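Local coordinates for protein transcarboxylase 5S subunit (Propionibacterium freudenreichii subsp. shermanii, PDB 1RQB) that catalyses the transfer of a carboxyl group from biotin on the 1.3S subunit to pyruvate, forming oxaloacetate, with a bound cobalt ion, at residues V25-L30 with T279-D284; E47-A52 with W84-T89; D120-K125 with D449-A454; S254-G259 with A295-Y300; S316-G321 with A344-V349. All blocks are in the same frame, centred on the assembly; numbering follows the deposited sequence.

Interaction 1: V25-L30 with T279-D284; sequences VGITEL and TNLDYD
In I27, CG1 lies anti to the carbonyl carbon and beside the backbone N (chi1 -63°), which turns it toward both T279 and L281. L281 places its CG in the same way (chi1 -61°), and its CD1 reaches back to I27. The two side chains cross at about a right angle. I27 CG1 and L281 CD1 meet at 3.9 Å, and the same CD1 also touches CB and CG2 of I27. One leucine methyl thus sits on the branch point of the isoleucine. T279 offers its methyl from another direction, with CG2 at 4.0 Å from I27 CG1. Behind this, T279 CA rests 3.7 Å from V25 O.

No direct hydrogen bond joins the two segments, but two waters lie between them. One is 2.6 Å from V25 O and 2.7 Å from N280 N, whose N-H it accepts. The other accepts from I27 N at 3.0 Å and lies 3.1 Å from N280 OD1. The N-H of I27 thus reaches N280 through water, while its side chain packs on carbon. T279 OG1 faces its own segment and takes a weak bond from L281 N.

Around the contact, V25 pairs by its backbone with T278, and I27 also packs on V249 and T251 of the neighbouring strand. L281 touches T265 of helix 265-271. D282 is the N-cap of helix 283-296. The connection from the short strand 277-278 to that helix lies alongside strand 23-29 and packs on it, as part of the beta-alpha architecture of the TIM barrel.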
# COMPACT_ATOMS: atom_id res chain seq x y z
N VAL A 25 -5.43 -6.25 20.47
CA VAL A 25 -4.91 -7.18 19.45
C VAL A 25 -3.38 -7.11 19.53
O VAL A 25 -2.81 -6.02 19.58
CB VAL A 25 -5.36 -6.76 18.03
CG1 VAL A 25 -4.84 -7.77 17.01
CG2 VAL A 25 -6.88 -6.69 17.98
N GLY A 26 -2.72 -8.26 19.56
CA GLY A 26 -1.27 -8.24 19.63
C GLY A 26 -0.66 -8.01 18.25
O GLY A 26 -1.26 -8.36 17.23
N ILE A 27 0.54 -7.45 18.22
CA ILE A 27 1.23 -7.18 16.95
C ILE A 27 2.64 -7.79 16.99
O ILE A 27 3.38 -7.61 17.95
CB ILE A 27 1.43 -5.67 16.72
CG1 ILE A 27 0.08 -4.97 16.60
CG2 ILE A 27 2.33 -5.45 15.48
CD1 ILE A 27 -0.72 -5.34 15.38
N THR A 28 2.98 -8.51 15.92
CA THR A 28 4.33 -9.07 15.78
C THR A 28 5.05 -8.23 14.72
O THR A 28 4.54 -8.04 13.62
CB THR A 28 4.29 -10.55 15.34
OG1 THR A 28 3.97 -11.36 16.48
CG2 THR A 28 5.65 -11.01 14.76
N GLU A 29 6.23 -7.71 15.07
CA GLU A 29 7.02 -6.87 14.15
C GLU A 29 7.94 -7.76 13.31
O GLU A 29 8.62 -8.64 13.83
CB GLU A 29 7.84 -5.85 14.96
CG GLU A 29 8.72 -4.91 14.11
CD GLU A 29 7.94 -4.12 13.06
OE1 GLU A 29 6.95 -3.40 13.40
OE2 GLU A 29 8.32 -4.21 11.88
N LEU A 30 8.00 -7.48 12.00
CA LEU A 30 8.76 -8.31 11.06
C LEU A 30 9.96 -7.58 10.45
O LEU A 30 10.65 -8.16 9.61
CB LEU A 30 7.84 -8.72 9.91
CG LEU A 30 6.55 -9.46 10.27
CD1 LEU A 30 5.63 -9.51 9.04
CD2 LEU A 30 6.91 -10.88 10.73
N THR A 279 -4.37 -1.70 20.06
CA THR A 279 -3.08 -2.39 20.24
C THR A 279 -2.39 -1.72 21.43
O THR A 279 -2.82 -0.65 21.87
CB THR A 279 -2.13 -2.21 19.04
OG1 THR A 279 -1.65 -0.86 19.03
CG2 THR A 279 -2.84 -2.52 17.72
N ASN A 280 -1.34 -2.32 21.96
CA ASN A 280 -0.65 -1.65 23.07
C ASN A 280 0.71 -1.15 22.59
O ASN A 280 1.70 -1.20 23.33
CB ASN A 280 -0.49 -2.59 24.28
CG ASN A 280 0.38 -3.79 23.97
OD1 ASN A 280 -0.02 -4.70 23.25
ND2 ASN A 280 1.59 -3.81 24.54
N LEU A 281 0.77 -0.67 21.35
CA LEU A 281 2.03 -0.16 20.81
C LEU A 281 2.22 1.30 21.21
O LEU A 281 1.26 2.06 21.31
CB LEU A 281 2.06 -0.28 19.28
CG LEU A 281 1.94 -1.71 18.74
CD1 LEU A 281 2.18 -1.70 17.25
CD2 LEU A 281 2.95 -2.62 19.44
N ASP A 282 3.48 1.67 21.46
CA ASP A 282 3.88 3.04 21.85
C ASP A 282 4.22 3.79 20.56
O ASP A 282 5.24 3.51 19.92
CB ASP A 282 5.12 2.94 22.75
CG ASP A 282 5.59 4.29 23.26
OD1 ASP A 282 5.66 5.25 22.47
OD2 ASP A 282 5.92 4.38 24.46
N TYR A 283 3.36 4.73 20.16
CA TYR A 283 3.54 5.47 18.90
C TYR A 283 4.87 6.23 18.83
O TYR A 283 5.45 6.35 17.75
CB TYR A 283 2.37 6.44 18.68
CG TYR A 283 1.11 5.73 18.25
CD1 TYR A 283 0.03 5.60 19.12
CD2 TYR A 283 0.99 5.18 16.98
CE1 TYR A 283 -1.14 4.95 18.73
CE2 TYR A 283 -0.17 4.52 16.58
CZ TYR A 283 -1.23 4.41 17.46
OH TYR A 283 -2.39 3.76 17.08
N ASP A 284 5.35 6.75 19.95
CA ASP A 284 6.63 7.48 19.92
C ASP A 284 7.77 6.52 19.58
O ASP A 284 8.68 6.87 18.84
CB ASP A 284 6.93 8.13 21.26
CG ASP A 284 8.21 8.97 21.21
OD1 ASP A 284 8.79 9.25 22.28
OD2 ASP A 284 8.62 9.35 20.08
O HOH W 1 -0.98 -4.86 21.02
O HOH W 2 1.38 -6.12 20.82

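Interaction 2: E47-A52 with W84-T89; sequences EDMVGA and WERLRT
M49 and R86 make the central touch. M49 is a selenomethionine here, and its terminal methyl CE lies over the centre of one face of the R86 guanidinium, 3.5 Å from CZ. NH1 and NH2 of R86 are nearly as close to it, and the methyl sits centrally over the flat group and not on one nitrogen. The side chains cross at about a right angle. The selenomethionine bends at its last torsion (chi3 -89°), which turns CE onto the plane. Beside this pair, V50 CG1 meets T89 CG2 at 4.2 Å, a looser apolar contact.

The next shell holds these groups. R86 NH2 forms a salt bridge with E81, and also a weak hydrogen bond to M44 O. M49 packs on M44 as well. With an alanine at R86, E81 would probably lose its salt-bridge partner and a gap would open under the M49 methyl. T89 OG1 donates to E85 O at 2.9 Å, which holds the hydroxyl and turns CG2 to V50. E85 O also accepts from T89 N, from the opposite face of its plane. R88, one turn after E85, makes a weak salt bridge through NE to E85 OE2 at 3.4 Å.

M49 also lies near H36, a substrate-binding residue. Segment 47-52 is a loop between helices 31-39 and 53-58, and helix 283-296 packs on it through A52. Helix 83-93 follows strand 63-68 and precedes strand 99-103. R86 touches helix 71-77, while W84 and R88 meet helix 447-455.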
# COMPACT_ATOMS: atom_id res chain seq x y z
N GLU A 47 24.74 -4.28 11.34
CA GLU A 47 25.16 -2.91 11.70
C GLU A 47 24.02 -1.92 11.46
O GLU A 47 23.90 -0.92 12.17
CB GLU A 47 26.38 -2.49 10.87
CG GLU A 47 26.16 -2.55 9.35
CD GLU A 47 27.45 -2.41 8.53
OE1 GLU A 47 28.38 -3.21 8.74
OE2 GLU A 47 27.50 -1.50 7.67
N ASP A 48 23.17 -2.20 10.48
CA ASP A 48 22.07 -1.28 10.14
C ASP A 48 20.81 -1.56 10.96
O ASP A 48 19.84 -0.81 10.85
CB ASP A 48 21.74 -1.39 8.64
CG ASP A 48 22.81 -0.74 7.75
OD1 ASP A 48 23.39 0.29 8.16
OD2 ASP A 48 23.06 -1.24 6.62
N MSE A 49 20.80 -2.60 11.79
CA MSE A 49 19.60 -2.94 12.56
C MSE A 49 19.76 -2.70 14.07
O MSE A 49 18.80 -2.29 14.72
CB MSE A 49 19.24 -4.42 12.38
CG MSE A 49 18.86 -4.84 10.97
SE MSE A 49 18.23 -6.71 10.93
CE MSE A 49 19.92 -7.62 10.66
N VAL A 50 20.94 -2.96 14.63
CA VAL A 50 21.13 -2.87 16.08
C VAL A 50 20.68 -1.53 16.68
O VAL A 50 20.20 -1.49 17.81
CB VAL A 50 22.59 -3.14 16.51
CG1 VAL A 50 22.95 -4.59 16.20
CG2 VAL A 50 23.55 -2.18 15.81
N GLY A 51 20.84 -0.44 15.93
CA GLY A 51 20.45 0.86 16.44
C GLY A 51 18.97 1.04 16.75
O GLY A 51 18.60 1.99 17.43
N ALA A 52 18.12 0.14 16.27
CA ALA A 52 16.68 0.27 16.51
C ALA A 52 16.20 -0.74 17.56
O ALA A 52 15.04 -0.69 17.98
CB ALA A 52 15.91 0.05 15.20
N TRP A 84 24.47 -17.31 14.50
CA TRP A 84 24.33 -17.53 15.94
C TRP A 84 24.76 -16.28 16.71
O TRP A 84 24.23 -15.98 17.78
CB TRP A 84 25.12 -18.78 16.37
CG TRP A 84 24.61 -20.05 15.70
CD1 TRP A 84 25.11 -20.63 14.57
CD2 TRP A 84 23.49 -20.85 16.10
NE1 TRP A 84 24.38 -21.74 14.25
CE2 TRP A 84 23.38 -21.90 15.17
CE3 TRP A 84 22.58 -20.79 17.16
CZ2 TRP A 84 22.38 -22.88 15.25
CZ3 TRP A 84 21.59 -21.76 17.26
CH2 TRP A 84 21.49 -22.80 16.31
N GLU A 85 25.73 -15.54 16.18
CA GLU A 85 26.16 -14.31 16.87
C GLU A 85 25.06 -13.26 16.74
O GLU A 85 24.84 -12.46 17.65
CB GLU A 85 27.46 -13.79 16.25
CG GLU A 85 27.99 -12.51 16.89
CD GLU A 85 28.49 -12.71 18.31
OE1 GLU A 85 29.00 -11.72 18.89
OE2 GLU A 85 28.39 -13.84 18.84
N ARG A 86 24.37 -13.26 15.60
CA ARG A 86 23.28 -12.30 15.40
C ARG A 86 22.16 -12.58 16.41
O ARG A 86 21.62 -11.67 17.03
CB ARG A 86 22.72 -12.39 13.97
CG ARG A 86 21.48 -11.52 13.74
CD ARG A 86 20.89 -11.63 12.32
NE ARG A 86 21.75 -11.03 11.30
CZ ARG A 86 21.37 -10.77 10.06
NH1 ARG A 86 20.13 -11.05 9.66
NH2 ARG A 86 22.21 -10.17 9.21
N LEU A 87 21.83 -13.86 16.58
CA LEU A 87 20.79 -14.25 17.54
C LEU A 87 21.21 -13.84 18.95
O LEU A 87 20.41 -13.28 19.70
CB LEU A 87 20.54 -15.76 17.49
CG LEU A 87 19.61 -16.35 18.56
CD1 LEU A 87 18.26 -15.62 18.56
CD2 LEU A 87 19.42 -17.83 18.30
N ARG A 88 22.45 -14.13 19.33
CA ARG A 88 22.91 -13.75 20.67
C ARG A 88 22.82 -12.23 20.87
O ARG A 88 22.43 -11.76 21.94
CB ARG A 88 24.34 -14.23 20.92
CG ARG A 88 24.38 -15.72 21.26
CD ARG A 88 25.78 -16.20 21.61
NE ARG A 88 26.66 -16.34 20.46
CZ ARG A 88 26.84 -17.49 19.81
NH1 ARG A 88 26.20 -18.58 20.22
NH2 ARG A 88 27.65 -17.56 18.77
N THR A 89 23.19 -11.48 19.85
CA THR A 89 23.17 -10.01 19.94
C THR A 89 21.73 -9.52 20.11
O THR A 89 21.46 -8.67 20.95
CB THR A 89 23.79 -9.37 18.69
OG1 THR A 89 25.17 -9.76 18.60
CG2 THR A 89 23.73 -7.85 18.78

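Interaction 3: D120-K125 with D449-A454; sequences DRFVDK and DVLTYA
L451 has by far the most surface buried in this contact, followed by F122 and then K125. L451 projects from helix 447-455 toward helix 116-128, and both of its methyls are used. CD1 sits 3.9 Å from F122 CA. CD2 is 4.1 Å from F122 CB. The leucine therefore lands on the backbone and the root of the phenylalanine. Its CG lies anti to its own carbonyl carbon (chi1 -72°), which directs the branched end toward helix 116-128.

F122 swings the other way round its first bond. Its CG is anti to the backbone N (chi1 -178°), which sends the ring past the leucine, whose CD1 approaches it obliquely. The ring packs there on L455 of the partner helix and on L109.

K125 lies one turn further along. Its CB is 4.3 Å from L451 CD1, and its aliphatic base lies against the same methyl. The chain then leads away, and NZ forms a salt bridge with E128. R121 adds its carbonyl, with O at 4.2 Å from L451 CD1. That oxygen already accepts the helical bond from K125 N at 3.0 Å. No hydrogen bond crosses between the two segments, and the contact is apolar.

The short helical segments approach to 10.7 Å between axes, and their directions differ by 131°. L451 also touches W430 of helix 430-437. Helix 116-128 precedes strand 133-136 of the barrel sheet, and helix 447-455 belongs to the conserved carboxylase region. This is helix-on-helix packing, centred on L451, of that later region against an outer helix of the TIM barrel.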
# COMPACT_ATOMS: atom_id res chain seq x y z
N ASP A 120 16.53 -32.09 16.69
CA ASP A 120 16.56 -31.93 18.15
C ASP A 120 17.67 -30.96 18.56
O ASP A 120 17.46 -30.05 19.36
CB ASP A 120 16.79 -33.27 18.86
CG ASP A 120 15.50 -34.04 19.09
OD1 ASP A 120 14.53 -33.43 19.60
OD2 ASP A 120 15.47 -35.26 18.78
N ARG A 121 18.87 -31.17 18.01
CA ARG A 121 20.02 -30.33 18.37
C ARG A 121 19.84 -28.88 17.90
O ARG A 121 20.24 -27.96 18.61
CB ARG A 121 21.30 -30.90 17.79
CG ARG A 121 21.72 -32.20 18.48
CD ARG A 121 23.00 -32.73 17.89
NE ARG A 121 23.50 -33.91 18.59
CZ ARG A 121 24.27 -33.86 19.68
NH1 ARG A 121 24.62 -32.70 20.20
NH2 ARG A 121 24.70 -34.99 20.23
N PHE A 122 19.26 -28.67 16.72
CA PHE A 122 19.09 -27.30 16.22
C PHE A 122 18.13 -26.53 17.13
O PHE A 122 18.40 -25.41 17.54
CB PHE A 122 18.52 -27.30 14.80
CG PHE A 122 18.38 -25.91 14.21
CD1 PHE A 122 19.40 -25.35 13.46
CD2 PHE A 122 17.24 -25.15 14.47
CE1 PHE A 122 19.31 -24.03 12.97
CE2 PHE A 122 17.13 -23.82 13.98
CZ PHE A 122 18.17 -23.27 13.23
N VAL A 123 16.99 -27.14 17.43
CA VAL A 123 15.99 -26.48 18.27
C VAL A 123 16.58 -26.22 19.66
O VAL A 123 16.40 -25.14 20.22
CB VAL A 123 14.71 -27.33 18.36
CG1 VAL A 123 13.77 -26.77 19.40
CG2 VAL A 123 14.05 -27.38 17.00
N ASP A 124 17.29 -27.20 20.20
CA ASP A 124 17.90 -27.05 21.53
C ASP A 124 18.87 -25.86 21.56
O ASP A 124 18.81 -25.05 22.48
CB ASP A 124 18.64 -28.34 21.94
CG ASP A 124 19.44 -28.18 23.22
OD1 ASP A 124 20.67 -27.99 23.14
OD2 ASP A 124 18.83 -28.23 24.32
N LYS A 125 19.75 -25.74 20.57
CA LYS A 125 20.71 -24.62 20.53
C LYS A 125 20.00 -23.29 20.27
O LYS A 125 20.41 -22.26 20.79
CB LYS A 125 21.81 -24.87 19.49
CG LYS A 125 22.84 -25.89 19.94
CD LYS A 125 23.57 -25.33 21.17
CE LYS A 125 24.58 -26.30 21.75
NZ LYS A 125 25.18 -25.75 22.99
N ASP A 449 28.45 -24.59 14.93
CA ASP A 449 29.24 -24.66 13.69
C ASP A 449 28.96 -25.97 12.96
O ASP A 449 28.96 -26.01 11.73
CB ASP A 449 30.74 -24.53 14.01
CG ASP A 449 31.29 -23.13 13.72
OD1 ASP A 449 30.52 -22.14 13.77
OD2 ASP A 449 32.51 -23.02 13.46
N VAL A 450 28.73 -27.06 13.69
CA VAL A 450 28.40 -28.33 13.03
C VAL A 450 27.05 -28.16 12.32
O VAL A 450 26.85 -28.65 11.22
CB VAL A 450 28.33 -29.51 14.05
CG1 VAL A 450 27.90 -30.80 13.34
CG2 VAL A 450 29.70 -29.71 14.72
N LEU A 451 26.13 -27.45 12.97
CA LEU A 451 24.82 -27.20 12.36
C LEU A 451 25.00 -26.37 11.09
O LEU A 451 24.37 -26.64 10.06
CB LEU A 451 23.90 -26.47 13.35
CG LEU A 451 23.43 -27.36 14.50
CD1 LEU A 451 22.86 -26.53 15.63
CD2 LEU A 451 22.39 -28.35 13.97
N THR A 452 25.87 -25.37 11.14
CA THR A 452 26.08 -24.55 9.94
C THR A 452 26.56 -25.44 8.79
O THR A 452 26.13 -25.30 7.65
CB THR A 452 27.11 -23.43 10.19
OG1 THR A 452 26.56 -22.50 11.13
CG2 THR A 452 27.43 -22.67 8.90
N TYR A 453 27.45 -26.38 9.10
CA TYR A 453 27.98 -27.29 8.08
C TYR A 453 26.89 -28.24 7.59
O TYR A 453 26.78 -28.51 6.39
CB TYR A 453 29.15 -28.11 8.64
CG TYR A 453 29.66 -29.13 7.66
CD1 TYR A 453 30.38 -28.74 6.53
CD2 TYR A 453 29.36 -30.49 7.83
CE1 TYR A 453 30.79 -29.69 5.58
CE2 TYR A 453 29.77 -31.44 6.88
CZ TYR A 453 30.48 -31.03 5.76
OH TYR A 453 30.87 -31.95 4.82
N ALA A 454 26.06 -28.74 8.50
CA ALA A 454 25.00 -29.67 8.11
C ALA A 454 23.95 -28.97 7.23
O ALA A 454 23.41 -29.56 6.30
CB ALA A 454 24.32 -30.26 9.36

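Interaction 4: S254-G259 with A295-Y300; sequences SSMSLG and AIRPKY
S255 O lies in the guanidinium plane of R297, at its rim, and water 4 meets the rim too. M256 CA and S257 N come at the group obliquely. Segment 254-259 is the loop that follows strand 248-251 of the TIM barrel, and R297 reaches it from the short 3-10 turn after helix 283-296. R297 NH1 donates to S255 O at 3.0 Å with an angle of 157° at the hydrogen. The nitrogen stands above the carbonyl plane. The arginine gets there with CG anti to the backbone N (chi1 -174°) and a chain extended from CG to NE.

The selenomethionine M256 runs antiparallel to the arginine chain, with SE at 4.0 Å from R297 CD. Water 4 accepts from R297 NH2 at 2.9 Å and donates to S257 O. R297 NE forms a salt bridge with E304. A leucine in place of R297 is likely to leave the E304 carboxylate with no arginine to pair with and the S255 carbonyl without this donor.

V309 of the second subunit packs on S254, S257 and L258. Within the loop, S257 OG donates to S254 O at 2.9 Å.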
# COMPACT_ATOMS: atom_id res chain seq x y z
N SER A 254 6.42 1.05 8.94
CA SER A 254 5.99 1.70 7.70
C SER A 254 7.10 2.03 6.70
O SER A 254 6.85 1.99 5.49
CB SER A 254 5.14 2.95 8.00
OG SER A 254 5.89 3.96 8.64
N SER A 255 8.32 2.35 7.13
CA SER A 255 9.37 2.68 6.17
C SER A 255 9.93 1.43 5.48
O SER A 255 10.74 1.52 4.56
CB SER A 255 10.51 3.46 6.86
OG SER A 255 10.86 2.85 8.09
N MSE A 256 9.50 0.26 5.92
CA MSE A 256 9.95 -1.02 5.35
C MSE A 256 8.72 -1.90 5.10
O MSE A 256 8.72 -3.07 5.47
CB MSE A 256 10.81 -1.76 6.37
CG MSE A 256 12.01 -1.01 6.84
SE MSE A 256 13.38 -1.27 5.54
CE MSE A 256 13.97 -3.05 6.08
N SER A 257 7.69 -1.34 4.45
CA SER A 257 6.44 -2.08 4.24
C SER A 257 5.92 -1.94 2.81
O SER A 257 6.47 -1.20 1.99
CB SER A 257 5.37 -1.53 5.19
OG SER A 257 5.01 -0.21 4.81
N LEU A 258 4.83 -2.67 2.55
CA LEU A 258 4.08 -2.70 1.28
C LEU A 258 4.81 -3.48 0.18
O LEU A 258 5.92 -3.97 0.37
CB LEU A 258 3.72 -1.29 0.81
CG LEU A 258 2.84 -0.54 1.83
CD1 LEU A 258 2.39 0.79 1.25
CD2 LEU A 258 1.64 -1.39 2.21
N GLY A 259 4.17 -3.59 -0.97
CA GLY A 259 4.76 -4.36 -2.06
C GLY A 259 4.79 -5.83 -1.66
O GLY A 259 3.85 -6.31 -1.03
N ALA A 295 16.09 6.07 7.01
CA ALA A 295 17.42 6.60 6.69
C ALA A 295 18.33 5.51 6.13
O ALA A 295 19.25 5.79 5.36
CB ALA A 295 18.05 7.20 7.97
N ILE A 296 18.07 4.26 6.48
CA ILE A 296 18.92 3.14 6.05
C ILE A 296 18.47 2.50 4.73
O ILE A 296 19.30 2.05 3.94
CB ILE A 296 18.96 2.07 7.17
CG1 ILE A 296 19.94 2.50 8.25
CG2 ILE A 296 19.27 0.67 6.60
CD1 ILE A 296 19.91 1.65 9.47
N ARG A 297 17.17 2.48 4.46
CA ARG A 297 16.68 1.75 3.29
C ARG A 297 17.27 2.19 1.95
O ARG A 297 17.53 1.35 1.09
CB ARG A 297 15.16 1.79 3.24
CG ARG A 297 14.58 0.93 2.12
CD ARG A 297 13.08 0.87 2.21
NE ARG A 297 12.54 0.04 1.14
CZ ARG A 297 11.25 -0.24 1.01
NH1 ARG A 297 10.37 0.23 1.90
NH2 ARG A 297 10.83 -0.97 -0.01
N PRO A 298 17.49 3.50 1.72
CA PRO A 298 18.05 3.89 0.42
C PRO A 298 19.37 3.20 0.03
O PRO A 298 19.67 3.06 -1.16
CB PRO A 298 18.20 5.41 0.54
CG PRO A 298 17.10 5.77 1.49
CD PRO A 298 17.24 4.70 2.55
N LYS A 299 20.14 2.77 1.02
CA LYS A 299 21.43 2.11 0.76
C LYS A 299 21.24 0.73 0.13
O LYS A 299 22.19 0.17 -0.42
CB LYS A 299 22.23 1.95 2.06
CG LYS A 299 22.57 3.26 2.75
CD LYS A 299 23.56 3.06 3.91
CE LYS A 299 23.05 2.09 4.96
NZ LYS A 299 24.02 2.00 6.11
N TYR A 300 20.03 0.19 0.18
CA TYR A 300 19.77 -1.15 -0.36
C TYR A 300 19.02 -1.09 -1.69
O TYR A 300 18.47 -2.09 -2.14
CB TYR A 300 18.95 -1.96 0.66
CG TYR A 300 19.75 -2.30 1.90
CD1 TYR A 300 19.91 -1.39 2.95
CD2 TYR A 300 20.44 -3.52 1.97
CE1 TYR A 300 20.73 -1.69 4.04
CE2 TYR A 300 21.25 -3.83 3.05
CZ TYR A 300 21.39 -2.92 4.08
OH TYR A 300 22.21 -3.24 5.13
O HOH W 3 7.68 1.29 2.64
O HOH W 4 7.98 -1.27 -0.34

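Interaction 5: S316-G321 with A344-V349; sequences SQIPGG and AEVPRV
The apolar part is I318 against V346. I318 CD1 meets V346 CG2 at 3.8 Å, and I318 CG1 meets V346 CG1 at 4.0 Å. Each branch of the valine thus faces one carbon of the isoleucine end, and the two side chains cross at a slant. I318 has CG1 anti to its carbonyl carbon (chi1 -57°), which carries CD1 toward the helix. M326 of helix 320-331 touches both residues.

An amide-on-carbon contact lies beside it. Q317 NE2 is 4.1 Å from P347 CB and equally near CG, so the amide end rests against the proline ring. Q317 OE1 takes a hydrogen bond from R350, which holds the amide in this position.

Polar bonds act within each segment. S316 OG accepts from I318 N at 3.0 Å, an ST turn. R348 grips E345 OE1 side-on with NE and NH2, in a salt bridge of 3.1 Å from NH2. Both nitrogens come from the same face of the carboxylate.

P347 lies inside helix 339-352, at a kink where its N makes no helical bond. Q317 leaves helix 313-316 with positive phi, and P319 is the N-cap of helix 320-331. This is the packing of a helix-to-helix turn on a neighbouring helix, in the conserved carboxylase domain.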
# COMPACT_ATOMS: atom_id res chain seq x y z
N SER A 316 -4.22 -16.38 -12.30
CA SER A 316 -3.20 -17.31 -12.79
C SER A 316 -2.65 -18.28 -11.74
O SER A 316 -1.99 -19.25 -12.11
CB SER A 316 -2.02 -16.53 -13.33
OG SER A 316 -1.28 -15.99 -12.25
N GLN A 317 -2.87 -18.03 -10.45
CA GLN A 317 -2.33 -18.91 -9.40
C GLN A 317 -0.80 -18.80 -9.36
O GLN A 317 -0.15 -19.51 -8.60
CB GLN A 317 -2.65 -20.39 -9.64
CG GLN A 317 -4.10 -20.80 -9.62
CD GLN A 317 -4.25 -22.30 -9.90
OE1 GLN A 317 -3.61 -23.13 -9.26
NE2 GLN A 317 -5.10 -22.64 -10.87
N ILE A 318 -0.22 -17.92 -10.17
CA ILE A 318 1.25 -17.83 -10.20
C ILE A 318 1.74 -16.54 -9.53
O ILE A 318 1.38 -15.44 -9.93
CB ILE A 318 1.78 -17.84 -11.64
CG1 ILE A 318 1.30 -19.11 -12.35
CG2 ILE A 318 3.29 -17.78 -11.62
CD1 ILE A 318 1.65 -19.13 -13.83
N PRO A 319 2.59 -16.68 -8.49
CA PRO A 319 3.16 -15.54 -7.76
C PRO A 319 4.23 -14.88 -8.63
O PRO A 319 5.04 -15.56 -9.26
CB PRO A 319 3.78 -16.20 -6.52
CG PRO A 319 3.03 -17.50 -6.38
CD PRO A 319 2.89 -17.95 -7.80
N GLY A 320 4.24 -13.55 -8.64
CA GLY A 320 5.21 -12.82 -9.45
C GLY A 320 6.65 -13.28 -9.35
O GLY A 320 7.40 -13.19 -10.33
N GLY A 321 7.06 -13.76 -8.18
CA GLY A 321 8.43 -14.21 -8.01
C GLY A 321 8.70 -15.47 -8.81
O GLY A 321 9.82 -15.72 -9.26
N ALA A 344 -0.05 -21.78 -18.72
CA ALA A 344 -1.23 -22.66 -18.77
C ALA A 344 -0.83 -24.06 -18.27
O ALA A 344 -1.68 -24.86 -17.89
CB ALA A 344 -1.75 -22.75 -20.19
N GLU A 345 0.47 -24.32 -18.25
CA GLU A 345 1.01 -25.63 -17.84
C GLU A 345 1.16 -25.70 -16.32
O GLU A 345 1.00 -26.77 -15.73
CB GLU A 345 2.36 -25.86 -18.52
CG GLU A 345 3.01 -27.21 -18.24
CD GLU A 345 2.19 -28.38 -18.76
OE1 GLU A 345 1.62 -28.26 -19.87
OE2 GLU A 345 2.12 -29.42 -18.07
N VAL A 346 1.48 -24.57 -15.68
CA VAL A 346 1.67 -24.54 -14.22
C VAL A 346 0.48 -25.20 -13.51
O VAL A 346 0.66 -26.10 -12.69
CB VAL A 346 1.85 -23.10 -13.70
CG1 VAL A 346 1.66 -23.06 -12.19
CG2 VAL A 346 3.24 -22.59 -14.06
N PRO A 347 -0.75 -24.75 -13.80
CA PRO A 347 -1.90 -25.37 -13.14
C PRO A 347 -1.95 -26.89 -13.30
O PRO A 347 -2.31 -27.61 -12.37
CB PRO A 347 -3.09 -24.69 -13.81
CG PRO A 347 -2.56 -23.30 -14.04
CD PRO A 347 -1.16 -23.55 -14.56
N ARG A 348 -1.58 -27.37 -14.49
CA ARG A 348 -1.61 -28.82 -14.74
C ARG A 348 -0.55 -29.54 -13.90
O ARG A 348 -0.83 -30.57 -13.30
CB ARG A 348 -1.44 -29.11 -16.24
CG ARG A 348 -2.67 -28.68 -17.06
CD ARG A 348 -2.58 -29.05 -18.55
NE ARG A 348 -1.57 -28.27 -19.27
CZ ARG A 348 -1.87 -27.30 -20.14
NH1 ARG A 348 -3.13 -26.99 -20.39
NH2 ARG A 348 -0.89 -26.63 -20.74
N VAL A 349 0.66 -28.99 -13.85
CA VAL A 349 1.74 -29.58 -13.05
C VAL A 349 1.37 -29.54 -11.57
O VAL A 349 1.52 -30.52 -10.84
CB VAL A 349 3.06 -28.79 -13.23
CG1 VAL A 349 4.14 -29.37 -12.33
CG2 VAL A 349 3.50 -28.82 -14.68

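Interactions 1, 2 and 4 lie in and around the TIM barrel. In interaction 1, the side chain of I27 is about 14 Å from the cobalt ion. In interaction 4, the side chain of S257 is about 13 Å from the cobalt ion. M256 and M49, of interactions 4 and 2, both come within about 4 Å of the side chain of H36, a substrate-binding residue. Interactions 2 and 4 touch directly: D48 OD1 forms a salt bridge with K299 NZ at 2.7 Å, and D48 OD2 probably hydrogen-bonds Y300 OH. Interactions 2 and 3 meet where W84 CZ2 lies 3.7 Å from L451 CD1. Interaction 5 stands apart, its centre 29 Å from that of interaction 4.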